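Hypothetical protein PAE2307 (Pyrobaculum aerophilum, PDB 2JB7) binds adenosine monophosphate and belongs to the adenosine-specific kinase family, although its cellular function is not established. Local coordinates at residues N17-Q22 and H82-Y87; K76-G81 and R129-V134. All blocks are in the same frame, centred on the assembly; numbering follows the deposited sequence.

Interaction 1 (N17-Q22 and H82-Y87); sequences NVIIGQ and HVFVIY. With AMP (adenosine monophosphate), chain D.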
ATOM      1  N   ASN A  17      17.336  -9.475 -14.980  1.00 22.93           N
ATOM      2  CA  ASN A  17      16.765 -10.036 -13.787  1.00 22.78           C
ATOM      3  C   ASN A  17      15.468 -10.739 -14.117  1.00 20.88           C
ATOM      4  O   ASN A  17      14.810 -10.407 -15.101  1.00 21.08           O
ATOM      5  CB  ASN A  17      16.531  -8.994 -12.712  1.00 22.02           C
ATOM      6  CG  ASN A  17      17.798  -8.564 -12.041  1.00 25.69           C
ATOM      7  OD1 ASN A  17      18.556  -7.726 -12.573  1.00 26.24           O
ATOM      8  ND2 ASN A  17      18.051  -9.140 -10.884  1.00 22.31           N
ATOM      9  N   VAL A  18      15.138 -11.772 -13.352  1.00 21.09           N
ATOM     10  CA  VAL A  18      13.874 -12.460 -13.559  1.00 21.17           C
ATOM     11  C   VAL A  18      12.976 -12.281 -12.326  1.00 21.17           C
ATOM     12  O   VAL A  18      13.479 -12.222 -11.214  1.00 21.41           O
ATOM     13  CB  VAL A  18      14.093 -13.952 -13.875  1.00 20.87           C
ATOM     14  CG1 VAL A  18      14.490 -14.753 -12.607  1.00 22.18           C
ATOM     15  CG2 VAL A  18      12.849 -14.548 -14.562  1.00 21.58           C
ATOM     16  N   ILE A  19      11.668 -12.149 -12.564  1.00 19.96           N
ATOM     17  CA  ILE A  19      10.642 -12.158 -11.507  1.00 19.67           C
ATOM     18  C   ILE A  19       9.638 -13.246 -11.915  1.00 19.43           C
ATOM     19  O   ILE A  19       9.126 -13.252 -13.047  1.00 18.77           O
ATOM     20  CB  ILE A  19       9.988 -10.777 -11.348  1.00 19.60           C
ATOM     21  CG1 ILE A  19      11.053  -9.733 -10.970  1.00 20.80           C
ATOM     22  CG2 ILE A  19       8.840 -10.802 -10.270  1.00 19.67           C
ATOM     23  CD1 ILE A  19      10.498  -8.296 -11.099  1.00 19.04           C
ATOM     24  N   ILE A  20       9.370 -14.179 -11.006  1.00 19.39           N
ATOM     25  CA  ILE A  20       8.420 -15.277 -11.259  1.00 19.77           C
ATOM     26  C   ILE A  20       7.357 -15.245 -10.158  1.00 20.56           C
ATOM     27  O   ILE A  20       7.685 -15.151  -8.981  1.00 19.91           O
ATOM     28  CB  ILE A  20       9.116 -16.637 -11.272  1.00 20.12           C
ATOM     29  CG1 ILE A  20      10.325 -16.604 -12.206  1.00 18.41           C
ATOM     30  CG2 ILE A  20       8.134 -17.725 -11.694  1.00 20.46           C
ATOM     31  CD1 ILE A  20      11.197 -17.885 -12.182  1.00 22.72           C
ATOM     32  N   GLY A  21       6.093 -15.323 -10.534  1.00 19.20           N
ATOM     33  CA  GLY A  21       5.011 -15.322  -9.561  1.00 19.27           C
ATOM     34  C   GLY A  21       3.778 -16.058 -10.043  1.00 20.51           C
ATOM     35  O   GLY A  21       3.821 -16.776 -11.030  1.00 21.32           O
ATOM     36  N   GLN A  22       2.705 -15.879  -9.291  1.00 20.50           N
ATOM     37  CA  GLN A  22       1.409 -16.470  -9.623  1.00 20.17           C
ATOM     38  C   GLN A  22       0.345 -15.395  -9.488  1.00 19.03           C
ATOM     39  O   GLN A  22       0.366 -14.557  -8.570  1.00 19.12           O
ATOM     40  CB  GLN A  22       1.132 -17.596  -8.665  1.00 20.26           C
ATOM     41  CG  GLN A  22      -0.016 -18.489  -9.096  1.00 22.14           C
ATOM     42  CD  GLN A  22      -0.244 -19.496  -8.047  1.00 23.39           C
ATOM     43  OE1 GLN A  22       0.650 -20.284  -7.721  1.00 25.66           O
ATOM     44  NE2 GLN A  22      -1.409 -19.454  -7.459  1.00 23.04           N
ATOM     45  N   HIS A  82      -1.414 -20.175 -14.311  1.00 19.24           N
ATOM     46  CA  HIS A  82      -1.438 -18.903 -13.584  1.00 20.18           C
ATOM     47  C   HIS A  82      -0.089 -18.395 -13.122  1.00 20.67           C
ATOM     48  O   HIS A  82       0.001 -17.337 -12.468  1.00 20.93           O
ATOM     49  CB  HIS A  82      -2.495 -18.918 -12.483  1.00 20.58           C
ATOM     50  CG  HIS A  82      -3.871 -18.630 -12.981  1.00 19.90           C
ATOM     51  ND1 HIS A  82      -5.001 -18.795 -12.214  1.00 20.16           N
ATOM     52  CD2 HIS A  82      -4.304 -18.172 -14.182  1.00 19.96           C
ATOM     53  CE1 HIS A  82      -6.069 -18.470 -12.926  1.00 24.29           C
ATOM     54  NE2 HIS A  82      -5.671 -18.048 -14.106  1.00 21.48           N
ATOM     55  N   VAL A  83       0.960 -19.111 -13.471  1.00 19.96           N
ATOM     56  CA  VAL A  83       2.299 -18.578 -13.299  1.00 20.29           C
ATOM     57  C   VAL A  83       2.548 -17.429 -14.282  1.00 19.80           C
ATOM     58  O   VAL A  83       2.104 -17.448 -15.444  1.00 20.36           O
ATOM     59  CB  VAL A  83       3.336 -19.729 -13.424  1.00 21.51           C
ATOM     60  CG1 VAL A  83       4.776 -19.175 -13.593  1.00 22.54           C
ATOM     61  CG2 VAL A  83       3.182 -20.662 -12.187  1.00 20.75           C
ATOM     62  N   PHE A  84       3.291 -16.404 -13.827  1.00 19.30           N
ATOM     63  CA  PHE A  84       3.840 -15.393 -14.722  1.00 19.89           C
ATOM     64  C   PHE A  84       5.354 -15.260 -14.580  1.00 18.96           C
ATOM     65  O   PHE A  84       5.910 -15.554 -13.504  1.00 19.73           O
ATOM     66  CB  PHE A  84       3.157 -14.029 -14.513  1.00 19.63           C
ATOM     67  CG  PHE A  84       3.436 -13.376 -13.197  1.00 19.66           C
ATOM     68  CD1 PHE A  84       2.521 -13.486 -12.160  1.00 18.27           C
ATOM     69  CD2 PHE A  84       4.543 -12.569 -13.017  1.00 18.33           C
ATOM     70  CE1 PHE A  84       2.796 -12.834 -10.902  1.00 20.61           C
ATOM     71  CE2 PHE A  84       4.802 -11.953 -11.813  1.00 20.42           C
ATOM     72  CZ  PHE A  84       3.919 -12.058 -10.788  1.00 19.61           C
ATOM     73  N   VAL A  85       5.990 -14.831 -15.674  1.00 19.37           N
ATOM     74  CA  VAL A  85       7.418 -14.625 -15.754  1.00 19.07           C
ATOM     75  C   VAL A  85       7.714 -13.284 -16.365  1.00 19.58           C
ATOM     76  O   VAL A  85       7.122 -12.898 -17.372  1.00 20.93           O
ATOM     77  CB  VAL A  85       8.103 -15.707 -16.595  1.00 19.60           C
ATOM     78  CG1 VAL A  85       9.587 -15.397 -16.771  1.00 21.72           C
ATOM     79  CG2 VAL A  85       7.844 -17.109 -15.941  1.00 20.36           C
ATOM     80  N   ILE A  86       8.604 -12.565 -15.710  1.00 19.14           N
ATOM     81  CA  ILE A  86       9.075 -11.253 -16.153  1.00 19.71           C
ATOM     82  C   ILE A  86      10.584 -11.274 -16.235  1.00 19.95           C
ATOM     83  O   ILE A  86      11.242 -11.662 -15.292  1.00 20.12           O
ATOM     84  CB  ILE A  86       8.648 -10.123 -15.188  1.00 19.61           C
ATOM     85  CG1 ILE A  86       7.129 -10.021 -15.127  1.00 19.94           C
ATOM     86  CG2 ILE A  86       9.284  -8.757 -15.622  1.00 18.33           C
ATOM     87  CD1 ILE A  86       6.664  -9.140 -13.965  1.00 21.36           C
ATOM     88  N   TYR A  87      11.116 -10.914 -17.401  1.00 20.13           N
ATOM     89  CA  TYR A  87      12.510 -10.597 -17.552  1.00 20.25           C
ATOM     90  C   TYR A  87      12.671  -9.115 -17.811  1.00 20.67           C
ATOM     91  O   TYR A  87      11.984  -8.529 -18.650  1.00 20.79           O
ATOM     92  CB  TYR A  87      13.142 -11.377 -18.730  1.00 22.02           C
ATOM     93  CG  TYR A  87      13.509 -12.830 -18.458  1.00 21.02           C
ATOM     94  CD1 TYR A  87      14.802 -13.194 -18.082  1.00 22.79           C
ATOM     95  CD2 TYR A  87      12.574 -13.829 -18.560  1.00 21.34           C
ATOM     96  CE1 TYR A  87      15.125 -14.525 -17.871  1.00 20.95           C
ATOM     97  CE2 TYR A  87      12.900 -15.158 -18.364  1.00 23.60           C
ATOM     98  CZ  TYR A  87      14.154 -15.508 -18.015  1.00 23.43           C
ATOM     99  OH  TYR A  87      14.444 -16.843 -17.841  1.00 23.59           O
TER
HETATM  100  P   AMP D1168      24.532  -9.879  -6.606  0.60 38.57           P
HETATM  101  O1P AMP D1168      24.734  -8.848  -7.703  0.60 38.19           O
HETATM  102  O2P AMP D1168      25.494  -9.686  -5.470  0.60 39.81           O
HETATM  103  O3P AMP D1168      24.443 -11.310  -7.104  0.60 38.43           O
HETATM  104  O5' AMP D1168      23.100  -9.446  -5.914  0.60 34.44           O
HETATM  105  C5' AMP D1168      21.957 -10.275  -5.640  0.60 31.27           C
HETATM  106  C4' AMP D1168      20.706  -9.753  -6.350  1.00 28.54           C
HETATM  107  O4' AMP D1168      20.363  -8.407  -5.967  1.00 26.06           O
HETATM  108  C3' AMP D1168      20.896  -9.734  -7.860  1.00 27.61           C
HETATM  109  O3' AMP D1168      20.650 -11.010  -8.462  1.00 27.08           O
HETATM  110  C2' AMP D1168      19.880  -8.696  -8.263  1.00 26.01           C
HETATM  111  O2' AMP D1168      18.571  -9.284  -8.398  1.00 25.47           O
HETATM  112  C1' AMP D1168      19.883  -7.709  -7.107  1.00 25.74           C
HETATM  113  N9  AMP D1168      20.815  -6.579  -7.292  1.00 24.60           N
HETATM  114  C8  AMP D1168      22.153  -6.673  -7.444  1.00 26.75           C
HETATM  115  N7  AMP D1168      22.722  -5.439  -7.557  1.00 22.82           N
HETATM  116  C5  AMP D1168      21.708  -4.536  -7.482  1.00 22.94           C
HETATM  117  C6  AMP D1168      21.586  -3.076  -7.508  1.00 24.81           C
HETATM  118  N6  AMP D1168      22.663  -2.251  -7.683  1.00 26.23           N
HETATM  119  N1  AMP D1168      20.369  -2.524  -7.354  1.00 25.18           N
HETATM  120  C2  AMP D1168      19.269  -3.268  -7.182  1.00 25.16           C
HETATM  121  N3  AMP D1168      19.306  -4.607  -7.145  1.00 25.34           N
HETATM  122  C4  AMP D1168      20.473  -5.284  -7.281  1.00 24.71           C

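Interaction 2 (K76-G81 and R129-V134); sequences KKIAAG and RGVVGV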
ATOM      1  N   LYS A  76       6.524 -21.879 -20.829  1.00 25.89           N
ATOM      2  CA  LYS A  76       6.343 -23.174 -21.499  1.00 26.52           C
ATOM      3  C   LYS A  76       6.986 -24.323 -20.737  1.00 26.46           C
ATOM      4  O   LYS A  76       6.422 -25.424 -20.664  1.00 27.33           O
ATOM      5  CB  LYS A  76       6.920 -23.123 -22.914  1.00 27.50           C
ATOM      6  CG  LYS A  76       6.093 -22.340 -23.882  1.00 29.90           C
ATOM      7  CD  LYS A  76       6.817 -22.064 -25.178  1.00 31.06           C
ATOM      8  CE  LYS A  76       6.874 -23.249 -26.094  1.00 35.60           C
ATOM      9  NZ  LYS A  76       7.653 -22.880 -27.320  1.00 35.24           N
ATOM     10  N   LYS A  77       8.152 -24.075 -20.147  1.00 25.52           N
ATOM     11  CA  LYS A  77       8.854 -25.093 -19.413  1.00 26.13           C
ATOM     12  C   LYS A  77       8.229 -25.330 -18.048  1.00 24.85           C
ATOM     13  O   LYS A  77       8.102 -26.458 -17.640  1.00 25.16           O
ATOM     14  CB  LYS A  77      10.307 -24.709 -19.267  1.00 26.94           C
ATOM     15  CG  LYS A  77      11.085 -24.804 -20.599  1.00 28.67           C
ATOM     16  CD  LYS A  77      12.588 -24.799 -20.312  1.00 31.92           C
ATOM     17  CE  LYS A  77      13.448 -24.745 -21.554  1.00 36.15           C
ATOM     18  NZ  LYS A  77      12.856 -25.464 -22.728  1.00 40.31           N
ATOM     19  N   ILE A  78       7.854 -24.270 -17.336  1.00 23.08           N
ATOM     20  CA  ILE A  78       7.226 -24.445 -16.011  1.00 23.44           C
ATOM     21  C   ILE A  78       5.866 -25.101 -16.230  1.00 23.14           C
ATOM     22  O   ILE A  78       5.501 -26.076 -15.569  1.00 23.78           O
ATOM     23  CB  ILE A  78       7.050 -23.097 -15.289  1.00 23.05           C
ATOM     24  CG1 ILE A  78       8.411 -22.563 -14.857  1.00 23.13           C
ATOM     25  CG2 ILE A  78       6.191 -23.263 -14.041  1.00 22.61           C
ATOM     26  CD1 ILE A  78       8.293 -21.116 -14.220  1.00 22.71           C
ATOM     27  N   ALA A  79       5.145 -24.565 -17.200  1.00 22.63           N
ATOM     28  CA  ALA A  79       3.874 -25.115 -17.683  1.00 22.53           C
ATOM     29  C   ALA A  79       2.882 -25.337 -16.556  1.00 22.41           C
ATOM     30  O   ALA A  79       2.255 -26.398 -16.445  1.00 23.93           O
ATOM     31  CB  ALA A  79       4.125 -26.387 -18.465  1.00 21.85           C
ATOM     32  N   ALA A  80       2.705 -24.302 -15.723  1.00 21.76           N
ATOM     33  CA  ALA A  80       1.817 -24.361 -14.570  1.00 21.22           C
ATOM     34  C   ALA A  80       0.816 -23.227 -14.670  1.00 20.72           C
ATOM     35  O   ALA A  80       1.188 -22.077 -14.905  1.00 21.32           O
ATOM     36  CB  ALA A  80       2.607 -24.246 -13.274  1.00 21.50           C
ATOM     37  N   GLY A  81      -0.451 -23.566 -14.555  1.00 20.88           N
ATOM     38  CA  GLY A  81      -1.530 -22.566 -14.637  1.00 20.15           C
ATOM     39  C   GLY A  81      -1.298 -21.371 -13.729  1.00 20.49           C
ATOM     40  O   GLY A  81      -0.965 -21.549 -12.552  1.00 19.20           O
ATOM     41  N   ARG A 129      -0.218 -28.794 -13.080  1.00 21.58           N
ATOM     42  CA  ARG A 129       1.097 -28.522 -12.514  1.00 21.79           C
ATOM     43  C   ARG A 129       1.039 -27.268 -11.655  1.00 21.85           C
ATOM     44  O   ARG A 129       0.283 -26.346 -11.952  1.00 20.17           O
ATOM     45  CB  ARG A 129       2.119 -28.348 -13.636  1.00 22.32           C
ATOM     46  CG  ARG A 129       2.416 -29.658 -14.387  1.00 22.63           C
ATOM     47  CD  ARG A 129       3.038 -29.418 -15.715  1.00 23.40           C
ATOM     48  NE  ARG A 129       4.371 -28.818 -15.648  1.00 23.34           N
ATOM     49  CZ  ARG A 129       5.529 -29.467 -15.615  1.00 27.64           C
ATOM     50  NH1 ARG A 129       5.564 -30.790 -15.548  1.00 27.28           N
ATOM     51  NH2 ARG A 129       6.669 -28.778 -15.620  1.00 24.56           N
ATOM     52  N   GLY A 130       1.872 -27.235 -10.616  1.00 21.00           N
ATOM     53  CA  GLY A 130       1.967 -26.059  -9.767  1.00 21.39           C
ATOM     54  C   GLY A 130       3.366 -25.869  -9.243  1.00 21.61           C
ATOM     55  O   GLY A 130       4.170 -26.794  -9.173  1.00 20.63           O
ATOM     56  N   VAL A 131       3.665 -24.630  -8.885  1.00 21.87           N
ATOM     57  CA  VAL A 131       4.966 -24.320  -8.338  1.00 21.84           C
ATOM     58  C   VAL A 131       5.051 -24.673  -6.831  1.00 22.92           C
ATOM     59  O   VAL A 131       4.273 -24.196  -6.049  1.00 22.91           O
ATOM     60  CB  VAL A 131       5.313 -22.856  -8.557  1.00 20.90           C
ATOM     61  CG1 VAL A 131       6.679 -22.570  -7.941  1.00 22.40           C
ATOM     62  CG2 VAL A 131       5.323 -22.555 -10.041  1.00 21.84           C
ATOM     63  N   VAL A 132       6.066 -25.451  -6.486  1.00 23.98           N
ATOM     64  CA  VAL A 132       6.340 -25.903  -5.126  1.00 24.66           C
ATOM     65  C   VAL A 132       7.315 -24.951  -4.460  1.00 25.21           C
ATOM     66  O   VAL A 132       7.232 -24.719  -3.256  1.00 27.13           O
ATOM     67  CB  VAL A 132       6.902 -27.358  -5.157  1.00 25.52           C
ATOM     68  CG1 VAL A 132       7.556 -27.773  -3.835  1.00 28.38           C
ATOM     69  CG2 VAL A 132       5.773 -28.301  -5.519  1.00 28.67           C
ATOM     70  N   GLY A 133       8.235 -24.405  -5.211  1.00 24.11           N
ATOM     71  CA  GLY A 133       9.190 -23.476  -4.640  1.00 24.01           C
ATOM     72  C   GLY A 133      10.271 -23.162  -5.621  1.00 23.24           C
ATOM     73  O   GLY A 133      10.166 -23.507  -6.802  1.00 22.54           O
ATOM     74  N   VAL A 134      11.292 -22.453  -5.149  1.00 21.27           N
ATOM     75  CA  VAL A 134      12.431 -22.128  -5.980  1.00 21.69           C
ATOM     76  C   VAL A 134      13.707 -22.363  -5.190  1.00 21.88           C
ATOM     77  O   VAL A 134      13.709 -22.453  -3.965  1.00 21.89           O
ATOM     78  CB  VAL A 134      12.422 -20.665  -6.481  1.00 20.85           C
ATOM     79  CG1 VAL A 134      11.183 -20.383  -7.331  1.00 22.63           C
ATOM     80  CG2 VAL A 134      12.504 -19.717  -5.298  1.00 21.49           C
TER
HETATM   81  O   HOH W   1      -0.683 -23.715 -10.861  1.00 20.32           O
HETATM   82  O   HOH W   2      -1.569 -26.257 -13.956  1.00 21.34           O

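Interaction 1 (N17-Q22 and H82-Y87)
I19 and I86, and two residues further on G21 and F84, are the hydrogen-bonded pairs that join strands 17-22 and 83-87 as antiparallel neighbours, their axes 4.5 Å apart at closest approach. Each pair exchanges two N-H...O=C bonds; that from I19 N to I86 O is 2.8 Å long. Between these pairs CA-H...O contacts continue the ladder. On the face bearing I19 and F84, the phenyl ring folds back over the glycine, because chi1 of 68° sets CG between the backbone N and the carbonyl carbon. G21 CA stands 3.8 Å from the F84 ring centroid in a CH-pi contact, displaced toward the rim, and F84 CE1 reaches to 3.4 Å from Q22 N. The ring leaves no room for a side chain at G21. A leucine in place of F84 would probably leave G21 CA and Q22 N without the flat ring that lies against them. The other face carries V18, whose CG2 sits 3.8 Å from the centroid of the Y87 ring, almost on the ring normal, and also meets V85 CG1. At the strand's start N17 turns its amide to the ribose of AMP, in a pocket that includes W92 and A114; the modelled 2.5 Å between N17 ND2 and AMP O2' is suspiciously short, its exact value doubtful. At the other end H82 ND1 is hydrogen-bonded to D136 OD2 of the second subunit. Helix 93-101 packs on I19 and I86, helix 65-78 on V85 and Y87, and strand 108-113 flanks 17-22 within the five-stranded sheet.

Interaction 2 (K76-G81 and R129-V134)
R129 reaches from its strand to the carboxyl end of helix 65-78 and grips a single backbone oxygen, I78 O, side-on with two nitrogens. R129 NE lies 3.0 Å and R129 NH2 2.9 Å from I78 O, and the oxygen is only 4° out of the guanidinium plane. A bend at chi3 (65°) swings the guanidinium round to this oxygen, while A79 O packs 3.2 Å from R129 CD. The chain leaves the helix at A79 with positive phi, and A80 CB then rests 3.4 Å from R129 O. This tight part gives way to lighter contact at V131, whose CG2 approaches I78 CG2 at 4.2 Å. At G81 one water accepts from the backbone N atoms of G81 and R129, and another is shared by their carbonyl oxygens, so two ordered waters bridge turn and strand. The solvent side lies at exposed K77 and partly exposed A79. R129 NH1 forms a salt bridge with E123, and NH2, besides its bond to I78 O, one with E6; V132 and G133 form a classic beta bulge opposite I120. The contact thus sets the end of helix 65-78 against strand 128-136, an outermost strand, within this chain, of the three-stranded sheet, beside strand 117-125.

How the interactions relate
From the N terminus, strand 4-10 enters the three-stranded sheet before the chain crosses to the five-stranded one at 17-22. Interaction 1 closes the long excursion through helix 28-37, strands 44-50 and 57-62 and helix 65-78, bringing 83-87 back beside 17-22. Interaction 2 starts within that loop, at 76-81, and closes only after helix 93-101 and strands 108-113 and 117-125, when the chain reaches 129-134; the two loops therefore cross. They meet where helix 65-78 turns into strand 83-89: V83 CG2 packs 3.6 Å from V131 CG2, and I78 CD1 touches both V83 and I20. Interaction 1 joins two strands of the five-stranded sheet, and interaction 2 ties helix 65-78 to the three-stranded sheet, next to the second subunit.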